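Local coordinates for protein crispr-associated endoribonuclease CAS2 (Thermococcus onnurineus, PDB 5G4D) that probably acts as a metal-dependent, single-strand-specific endoribonuclease of the CRISPR adaptation machinery, working as a homodimer that associates with Cas1, at residues A[20-23]-A[24-28]. Residues are numbered along the deposited sequence; the frame is centred on the assembly and turned at random.
Sequences VKKF and LRRHL
Phe23 and His27, one turn apart toward the C-terminal end of helix 17-25, set their rings obliquely against each other, with centroids 4.6 Å apart and planes inclined at 44°. The phenyl side chain begins with CB close to the amide of Leu24, and CG follows with the same neighbour. With CG trans to the backbone N (chi1 172°), the ring swings toward the carbonyl side and the C-terminal end of the helix. The two sides of the ring have different neighbours: Phe23 CD2 rests against the methyl Leu24 CD2 at 4.0 Å, whereas CD1 and CE1 face the imidazole, Phe23 CE1 coming within 3.5 Å of His27 NE2. CZ, at the tip, meets the same NE2 a little farther off. Thus His27 CD2 sits over one phenyl face, offset toward the rim. The Phe23 O lies in the plane of the imidazole, at its edge, next to His27 CD2, and a hydrogen bond from ND1 to Glu44 of helix 42-55 steadies the ring's rotation. The backbone bonding changes here. Leu24 N and Arg25 N donate to the carbonyls four residues back, Leu24 N reaching Val20 O at 3.0 Å in a nearly straight bond, but Arg26 N turns to Phe23 O, three residues back, approaching from above the carbonyl plane with a more bent N-H (138°). Alongside, Lys22 and Arg26 run the same way, and Lys22 NZ ends 3.2 Å from Arg26 NH1, a close pair of like charges on the exposed side. On the buried side, Val20 CG1 and Leu24 CD1 lie side by side, their residues packing on Tyr10 of strand 4-11 and on helix 42-55. This is the amphipathic C-terminal turn of the first helix in the ferredoxin-like βαββαβ fold of Cas2, leading into strand 29-32.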
loop_
_atom_site.group_PDB
_atom_site.type_symbol
_atom_site.label_atom_id
_atom_site.label_comp_id
_atom_site.label_asym_id
_atom_site.label_seq_id
_atom_site.Cartn_x
_atom_site.Cartn_y
_atom_site.Cartn_z
ATOM N N VAL A 20 8.901 -10.104 -8.936
ATOM C CA VAL A 20 8.966 -9.088 -7.880
ATOM C C VAL A 20 8.374 -9.629 -6.584
ATOM O O VAL A 20 8.945 -9.455 -5.498
ATOM C CB VAL A 20 8.261 -7.798 -8.335
ATOM C CG1 VAL A 20 8.019 -6.856 -7.142
ATOM C CG2 VAL A 20 9.087 -7.097 -9.397
ATOM N N LYS A 21 7.206 -10.285 -6.678
ATOM C CA LYS A 21 6.590 -10.905 -5.508
ATOM C C LYS A 21 7.543 -11.889 -4.832
ATOM O O LYS A 21 7.723 -11.863 -3.608
ATOM C CB LYS A 21 5.293 -11.608 -5.921
ATOM C CG LYS A 21 4.617 -12.390 -4.795
ATOM C CD LYS A 21 3.327 -13.060 -5.288
ATOM C CE LYS A 21 3.614 -14.115 -6.351
ATOM N NZ LYS A 21 2.397 -14.919 -6.712
ATOM N N LYS A 22 8.164 -12.776 -5.618
ATOM C CA LYS A 22 9.032 -13.791 -5.027
ATOM C C LYS A 22 10.243 -13.164 -4.351
ATOM O O LYS A 22 10.668 -13.620 -3.282
ATOM C CB LYS A 22 9.471 -14.806 -6.096
ATOM C CG LYS A 22 10.133 -16.056 -5.525
ATOM C CD LYS A 22 10.222 -17.176 -6.575
ATOM C CE LYS A 22 11.148 -16.800 -7.726
ATOM N NZ LYS A 22 12.555 -16.556 -7.287
ATOM N N PHE A 23 10.800 -12.104 -4.945
ATOM C CA PHE A 23 11.936 -11.414 -4.333
ATOM C C PHE A 23 11.538 -10.763 -3.014
ATOM O O PHE A 23 12.257 -10.870 -2.013
ATOM C CB PHE A 23 12.503 -10.368 -5.298
ATOM C CG PHE A 23 13.556 -9.468 -4.686
ATOM C CD1 PHE A 23 14.851 -9.922 -4.492
ATOM C CD2 PHE A 23 13.250 -8.163 -4.324
ATOM C CE1 PHE A 23 15.823 -9.095 -3.934
ATOM C CE2 PHE A 23 14.206 -7.327 -3.755
ATOM C CZ PHE A 23 15.503 -7.794 -3.567
ATOM N N LEU A 24 10.402 -10.062 -2.992
ATOM C CA LEU A 24 10.038 -9.352 -1.771
ATOM C C LEU A 24 9.655 -10.314 -0.651
ATOM O O LEU A 24 9.840 -9.991 0.530
ATOM C CB LEU A 24 8.912 -8.355 -2.057
ATOM C CG LEU A 24 9.357 -7.107 -2.840
ATOM C CD1 LEU A 24 8.151 -6.229 -3.138
ATOM C CD2 LEU A 24 10.427 -6.291 -2.113
ATOM N N ARG A 25 9.155 -11.507 -0.992
ATOM C CA ARG A 25 8.849 -12.496 0.040
ATOM C C ARG A 25 10.100 -12.923 0.790
ATOM O O ARG A 25 10.015 -13.350 1.947
ATOM C CB ARG A 25 8.160 -13.722 -0.567
ATOM C CG ARG A 25 6.724 -13.500 -0.982
ATOM C CD ARG A 25 6.060 -14.805 -1.409
ATOM N NE ARG A 25 5.945 -15.769 -0.315
ATOM C CZ ARG A 25 5.628 -17.051 -0.482
ATOM N NH1 ARG A 25 5.406 -17.528 -1.700
ATOM N NH2 ARG A 25 5.544 -17.863 0.566
ATOM N N ARG A 26 11.266 -12.809 0.161
ATOM C CA ARG A 26 12.511 -13.121 0.846
ATOM C C ARG A 26 12.995 -12.005 1.768
ATOM O O ARG A 26 14.030 -12.173 2.421
ATOM C CB ARG A 26 13.600 -13.439 -0.178
ATOM C CG ARG A 26 13.278 -14.603 -1.098
ATOM C CD ARG A 26 14.315 -14.711 -2.203
ATOM N NE ARG A 26 14.768 -16.079 -2.368
ATOM C CZ ARG A 26 14.333 -16.892 -3.324
ATOM N NH1 ARG A 26 13.446 -16.463 -4.206
ATOM N NH2 ARG A 26 14.788 -18.141 -3.407
ATOM N N HIS A 27 12.283 -10.880 1.858
ATOM C CA HIS A 27 12.817 -9.742 2.595
ATOM C C HIS A 27 11.790 -9.107 3.521
ATOM O O HIS A 27 12.162 -8.519 4.541
ATOM C CB HIS A 27 13.358 -8.695 1.618
ATOM C CG HIS A 27 14.548 -9.163 0.839
ATOM N ND1 HIS A 27 15.840 -9.010 1.295
ATOM C CD2 HIS A 27 14.641 -9.798 -0.353
ATOM C CE1 HIS A 27 16.680 -9.519 0.410
ATOM N NE2 HIS A 27 15.980 -10.007 -0.597
ATOM N N LEU A 28 10.505 -9.232 3.188
ATOM C CA LEU A 28 9.460 -8.513 3.901
ATOM C C LEU A 28 8.234 -9.400 4.098
ATOM O O LEU A 28 8.086 -10.456 3.478
ATOM C CB LEU A 28 9.073 -7.229 3.148
ATOM C CG LEU A 28 10.154 -6.150 3.021
ATOM C CD1 LEU A 28 9.689 -5.041 2.111
ATOM C CD2 LEU A 28 10.517 -5.590 4.400
#